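Local coordinates for AP205 bacteriophage COAT protein (PDB 5FS4) that forms the protein shell of a small single-stranded RNA bacteriophage, its subunits pairing into dimers that probably serve as the building blocks of the capsid, at residues T24-R36 with N48-P60. The protein carries 2 engineered substitutions. Numbering follows the deposited sequence.
Sequences TRLSTTFSASLLR and NVSGQYVSVYKRP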
loop_
_atom_site.group_PDB
_atom_site.type_symbol
_atom_site.label_atom_id
_atom_site.label_comp_id
_atom_site.label_asym_id
_atom_site.label_seq_id
_atom_site.Cartn_x
_atom_site.Cartn_y
_atom_site.Cartn_z
ATOM N N THR B 24 18.021 -13.903 5.185
ATOM C CA THR B 24 18.206 -14.956 4.236
ATOM C C THR B 24 18.012 -14.478 2.816
ATOM O O THR B 24 18.179 -15.292 1.926
ATOM C CB THR B 24 17.228 -16.144 4.524
ATOM O OG1 THR B 24 15.881 -15.900 4.013
ATOM C CG2 THR B 24 17.143 -16.428 6.017
ATOM N N ARG B 25 17.572 -13.216 2.590
ATOM C CA ARG B 25 17.354 -12.710 1.226
ATOM C C ARG B 25 17.390 -11.193 1.337
ATOM O O ARG B 25 16.335 -10.481 1.487
ATOM C CB ARG B 25 16.049 -13.213 0.555
ATOM C CG ARG B 25 15.861 -12.722 -0.870
ATOM C CD ARG B 25 14.662 -13.390 -1.546
ATOM N NE ARG B 25 14.526 -13.051 -2.960
ATOM C CZ ARG B 25 15.064 -13.751 -3.962
ATOM N NH1 ARG B 25 15.849 -14.820 -3.712
ATOM N NH2 ARG B 25 14.870 -13.370 -5.225
ATOM N N LEU B 26 18.634 -10.720 1.347
ATOM C CA LEU B 26 18.911 -9.344 1.778
ATOM C C LEU B 26 18.273 -8.314 0.888
ATOM O O LEU B 26 18.021 -7.200 1.349
ATOM C CB LEU B 26 20.393 -9.138 1.907
ATOM C CG LEU B 26 20.963 -9.914 3.116
ATOM C CD1 LEU B 26 22.453 -10.144 2.922
ATOM C CD2 LEU B 26 20.633 -9.219 4.454
ATOM N N SER B 27 17.949 -8.681 -0.359
ATOM C CA SER B 27 17.233 -7.779 -1.282
ATOM C C SER B 27 15.737 -7.561 -0.943
ATOM O O SER B 27 15.116 -6.682 -1.506
ATOM C CB SER B 27 17.333 -8.282 -2.735
ATOM O OG SER B 27 16.772 -9.556 -2.932
ATOM N N THR B 28 15.161 -8.384 -0.067
ATOM C CA THR B 28 13.816 -8.117 0.490
ATOM C C THR B 28 13.884 -7.060 1.612
ATOM O O THR B 28 14.551 -7.266 2.654
ATOM C CB THR B 28 13.157 -9.395 1.003
ATOM O OG1 THR B 28 13.144 -10.308 -0.073
ATOM C CG2 THR B 28 11.687 -9.145 1.359
ATOM N N THR B 29 13.257 -5.899 1.379
ATOM C CA THR B 29 13.372 -4.811 2.364
ATOM C C THR B 29 11.988 -4.266 2.670
ATOM O O THR B 29 11.088 -4.363 1.855
ATOM C CB THR B 29 14.296 -3.646 1.918
ATOM O OG1 THR B 29 13.831 -3.090 0.680
ATOM C CG2 THR B 29 15.652 -4.104 1.717
ATOM N N PHE B 30 11.827 -3.784 3.890
ATOM C CA PHE B 30 10.669 -2.992 4.288
ATOM C C PHE B 30 11.236 -1.804 5.039
ATOM O O PHE B 30 11.911 -2.011 6.052
ATOM C CB PHE B 30 9.744 -3.757 5.217
ATOM C CG PHE B 30 8.587 -2.931 5.678
ATOM C CD1 PHE B 30 7.580 -2.603 4.754
ATOM C CD2 PHE B 30 8.556 -2.408 6.991
ATOM C CE1 PHE B 30 6.494 -1.834 5.124
ATOM C CE2 PHE B 30 7.467 -1.592 7.359
ATOM C CZ PHE B 30 6.458 -1.338 6.429
ATOM N N SER B 31 10.915 -0.581 4.602
ATOM C CA SER B 31 11.423 0.595 5.295
ATOM C C SER B 31 10.297 1.484 5.788
ATOM O O SER B 31 9.266 1.597 5.160
ATOM C CB SER B 31 12.390 1.315 4.379
ATOM O OG SER B 31 11.674 2.035 3.425
ATOM N N ALA B 32 10.504 2.138 6.927
ATOM C CA ALA B 32 9.500 3.062 7.502
ATOM C C ALA B 32 10.223 4.395 7.799
ATOM O O ALA B 32 11.246 4.407 8.497
ATOM C CB ALA B 32 8.880 2.436 8.787
ATOM N N SER B 33 9.733 5.485 7.230
ATOM C CA SER B 33 10.392 6.779 7.368
ATOM C C SER B 33 9.311 7.754 7.825
ATOM O O SER B 33 8.304 7.906 7.136
ATOM C CB SER B 33 10.912 7.211 6.021
ATOM O OG SER B 33 11.525 8.485 6.172
ATOM N N LEU B 34 9.494 8.402 8.958
ATOM C CA LEU B 34 8.423 9.247 9.523
ATOM C C LEU B 34 8.858 10.717 9.717
ATOM O O LEU B 34 9.952 10.972 10.211
ATOM C CB LEU B 34 8.033 8.727 10.898
ATOM C CG LEU B 34 7.777 7.230 11.122
ATOM C CD1 LEU B 34 7.284 7.014 12.519
ATOM C CD2 LEU B 34 6.732 6.751 10.127
ATOM N N LEU B 35 7.965 11.671 9.448
ATOM C CA LEU B 35 8.302 13.065 9.664
ATOM C C LEU B 35 7.162 13.660 10.462
ATOM O O LEU B 35 6.048 13.599 10.020
ATOM C CB LEU B 35 8.490 13.777 8.311
ATOM C CG LEU B 35 9.091 15.172 8.294
ATOM C CD1 LEU B 35 9.171 15.634 6.849
ATOM C CD2 LEU B 35 8.279 16.171 9.083
ATOM N N ARG B 36 7.466 14.246 11.622
ATOM C CA ARG B 36 6.497 14.968 12.423
ATOM C C ARG B 36 6.724 16.477 12.249
ATOM O O ARG B 36 7.883 16.959 12.189
ATOM C CB ARG B 36 6.609 14.592 13.897
ATOM C CG ARG B 36 5.444 15.148 14.730
ATOM C CD ARG B 36 5.562 14.726 16.180
ATOM N NE ARG B 36 4.589 15.394 17.088
ATOM C CZ ARG B 36 3.571 14.816 17.753
ATOM N NH1 ARG B 36 3.276 13.515 17.623
ATOM N NH2 ARG B 36 2.797 15.560 18.540
ATOM N N ASN B 48 1.505 17.545 12.328
ATOM C CA ASN B 48 1.275 16.641 11.200
ATOM C C ASN B 48 2.305 15.513 11.230
ATOM O O ASN B 48 3.504 15.726 11.591
ATOM C CB ASN B 48 1.341 17.315 9.836
ATOM C CG ASN B 48 0.770 16.423 8.739
ATOM O OD1 ASN B 48 -0.475 16.222 8.647
ATOM N ND2 ASN B 48 1.651 15.814 7.947
ATOM N N VAL B 49 1.871 14.321 10.846
ATOM C CA VAL B 49 2.807 13.246 10.699
ATOM C C VAL B 49 2.655 12.704 9.298
ATOM O O VAL B 49 1.548 12.403 8.878
ATOM C CB VAL B 49 2.561 12.140 11.744
ATOM C CG1 VAL B 49 3.553 10.994 11.530
ATOM C CG2 VAL B 49 2.678 12.657 13.178
ATOM N N SER B 50 3.762 12.559 8.571
ATOM C CA SER B 50 3.767 11.869 7.300
ATOM C C SER B 50 4.685 10.667 7.461
ATOM O O SER B 50 5.913 10.813 7.843
ATOM C CB SER B 50 4.314 12.807 6.219
ATOM O OG SER B 50 4.276 12.206 4.950
ATOM N N GLY B 51 4.103 9.484 7.285
ATOM C CA GLY B 51 4.852 8.237 7.322
ATOM C C GLY B 51 4.891 7.547 5.993
ATOM O O GLY B 51 3.865 7.338 5.362
ATOM N N GLN B 52 6.082 7.124 5.589
ATOM C CA GLN B 52 6.281 6.526 4.250
ATOM C C GLN B 52 6.742 5.136 4.507
ATOM O O GLN B 52 7.769 4.974 5.164
ATOM C CB GLN B 52 7.370 7.238 3.475
ATOM C CG GLN B 52 7.526 6.728 2.061
ATOM C CD GLN B 52 8.760 7.249 1.386
ATOM O OE1 GLN B 52 8.687 8.155 0.576
ATOM N NE2 GLN B 52 9.922 6.683 1.754
ATOM N N TYR B 53 6.028 4.165 3.956
ATOM C CA TYR B 53 6.273 2.724 4.191
ATOM C C TYR B 53 6.523 2.080 2.841
ATOM O O TYR B 53 5.677 2.157 1.978
ATOM C CB TYR B 53 5.050 2.083 4.855
ATOM C CG TYR B 53 4.642 2.741 6.120
ATOM C CD1 TYR B 53 5.229 2.342 7.332
ATOM C CD2 TYR B 53 3.741 3.809 6.144
ATOM C CE1 TYR B 53 4.891 2.978 8.531
ATOM C CE2 TYR B 53 3.450 4.491 7.340
ATOM C CZ TYR B 53 4.026 4.068 8.539
ATOM O OH TYR B 53 3.629 4.721 9.692
ATOM N N VAL B 54 7.670 1.441 2.646
ATOM C CA VAL B 54 8.079 0.911 1.323
ATOM C C VAL B 54 8.512 -0.574 1.403
ATOM O O VAL B 54 9.305 -0.981 2.249
ATOM C CB VAL B 54 9.234 1.752 0.660
ATOM C CG1 VAL B 54 9.526 1.207 -0.699
ATOM C CG2 VAL B 54 8.887 3.217 0.560
ATOM N N SER B 55 7.904 -1.399 0.540
ATOM C CA SER B 55 8.177 -2.847 0.521
ATOM C C SER B 55 8.840 -3.123 -0.830
ATOM O O SER B 55 8.402 -2.587 -1.831
ATOM C CB SER B 55 6.904 -3.679 0.634
ATOM O OG SER B 55 6.208 -3.448 1.865
ATOM N N VAL B 56 9.919 -3.929 -0.829
ATOM C CA VAL B 56 10.665 -4.266 -2.017
ATOM C C VAL B 56 10.972 -5.752 -2.039
ATOM O O VAL B 56 11.359 -6.320 -1.047
ATOM C CB VAL B 56 11.989 -3.474 -2.164
ATOM C CG1 VAL B 56 12.819 -3.948 -3.337
ATOM C CG2 VAL B 56 11.730 -1.988 -2.275
ATOM N N TYR B 57 10.651 -6.354 -3.181
ATOM C CA TYR B 57 11.047 -7.759 -3.456
ATOM C C TYR B 57 11.599 -7.854 -4.855
ATOM O O TYR B 57 11.036 -7.263 -5.813
ATOM C CB TYR B 57 9.839 -8.730 -3.237
ATOM C CG TYR B 57 10.209 -10.217 -3.031
ATOM C CD1 TYR B 57 10.566 -11.031 -4.099
ATOM C CD2 TYR B 57 10.233 -10.785 -1.738
ATOM C CE1 TYR B 57 10.931 -12.355 -3.889
ATOM C CE2 TYR B 57 10.609 -12.077 -1.520
ATOM C CZ TYR B 57 10.940 -12.870 -2.587
ATOM O OH TYR B 57 11.312 -14.168 -2.379
ATOM N N LYS B 58 12.676 -8.629 -4.978
ATOM C CA LYS B 58 13.280 -8.975 -6.239
ATOM C C LYS B 58 12.790 -10.325 -6.665
ATOM O O LYS B 58 13.249 -11.371 -6.188
ATOM C CB LYS B 58 14.806 -8.914 -6.143
ATOM C CG LYS B 58 15.306 -7.521 -5.729
ATOM C CD LYS B 58 14.740 -6.397 -6.646
ATOM C CE LYS B 58 15.838 -5.617 -7.335
ATOM N NZ LYS B 58 16.463 -4.721 -6.294
ATOM N N ARG B 59 11.874 -10.286 -7.625
ATOM C CA ARG B 59 11.123 -11.448 -8.022
ATOM C C ARG B 59 11.522 -11.945 -9.400
ATOM O O ARG B 59 11.397 -11.213 -10.370
ATOM C CB ARG B 59 9.641 -11.055 -8.033
ATOM C CG ARG B 59 8.622 -12.177 -8.324
ATOM C CD ARG B 59 8.441 -13.177 -7.205
ATOM N NE ARG B 59 8.004 -12.550 -5.986
ATOM C CZ ARG B 59 7.966 -13.143 -4.806
ATOM N NH1 ARG B 59 8.305 -14.403 -4.686
ATOM N NH2 ARG B 59 7.592 -12.445 -3.745
ATOM N N PRO B 60 11.971 -13.222 -9.505
ATOM C CA PRO B 60 12.287 -13.827 -10.794
ATOM C C PRO B 60 11.142 -13.645 -11.793
ATOM O O PRO B 60 9.981 -13.882 -11.469
ATOM C CB PRO B 60 12.496 -15.330 -10.446
ATOM C CG PRO B 60 12.793 -15.353 -9.003
ATOM C CD PRO B 60 11.972 -14.238 -8.427
HETATM O O HOH W 1 13.985 -10.105 -2.698
HETATM O O HOH W 2 12.080 -1.077 1.440
HETATM O O HOH W 3 10.418 4.399 4.013
HETATM O O HOH W 4 4.772 15.750 8.312
#
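R25, Y53 and V56 bury much of the surface along this antiparallel pair of strands. R25 opens the type I turn R25-T28 that leads into strand 28-36, and its side chain, rather than its backbone, reaches across to 48-60. With CG anti to the backbone N (chi1 -178°) and an extended chain, it runs across the side chain of Y57 at about a right angle, the guanidinium and ring planes only 20° apart, and its NH2 makes a hydrogen bond to K58 O at 2.7 Å, nearly straight and lying in the guanidinium plane. NE gives its hydrogen to a water that also takes one from K58 N and donates to T28 OG1; this water sits over one face of the Y57 ring, while the guanidinium of R59 covers the opposite face.

Y53, a large and mostly apolar ring, suits the buried face shared with F30, A32 and L34. F30 runs beside it in the same direction and brings CZ to the ring edge, 4.0 Å from Y53 CD1. The small A32 CB touches the same CD1 at 3.9 Å, and L34 CD2 reaches Y53 OH at 3.7 Å. G51, across from L34, has no side chain, and L34 CD2 packs on its CA at 3.7 Å.

On the other face, branched V56 fits an extended strand and sets CB 3.4 Å from T29 OG1. Pairs of backbone hydrogen bonds join T29 to V56, and likewise S31 to V54, S33 to Q52 and L35 to S50.

The two strands form a hairpin within the antiparallel sheet, flanked by strand 17-22 beside 28-36 and strand 76-88 beside 48-60. The second subunit packs on the Y53 face, its H102 hydrogen-bonded to S55; its D130 hydrogen-bonds Y57 and its E98 forms a salt bridge with R59.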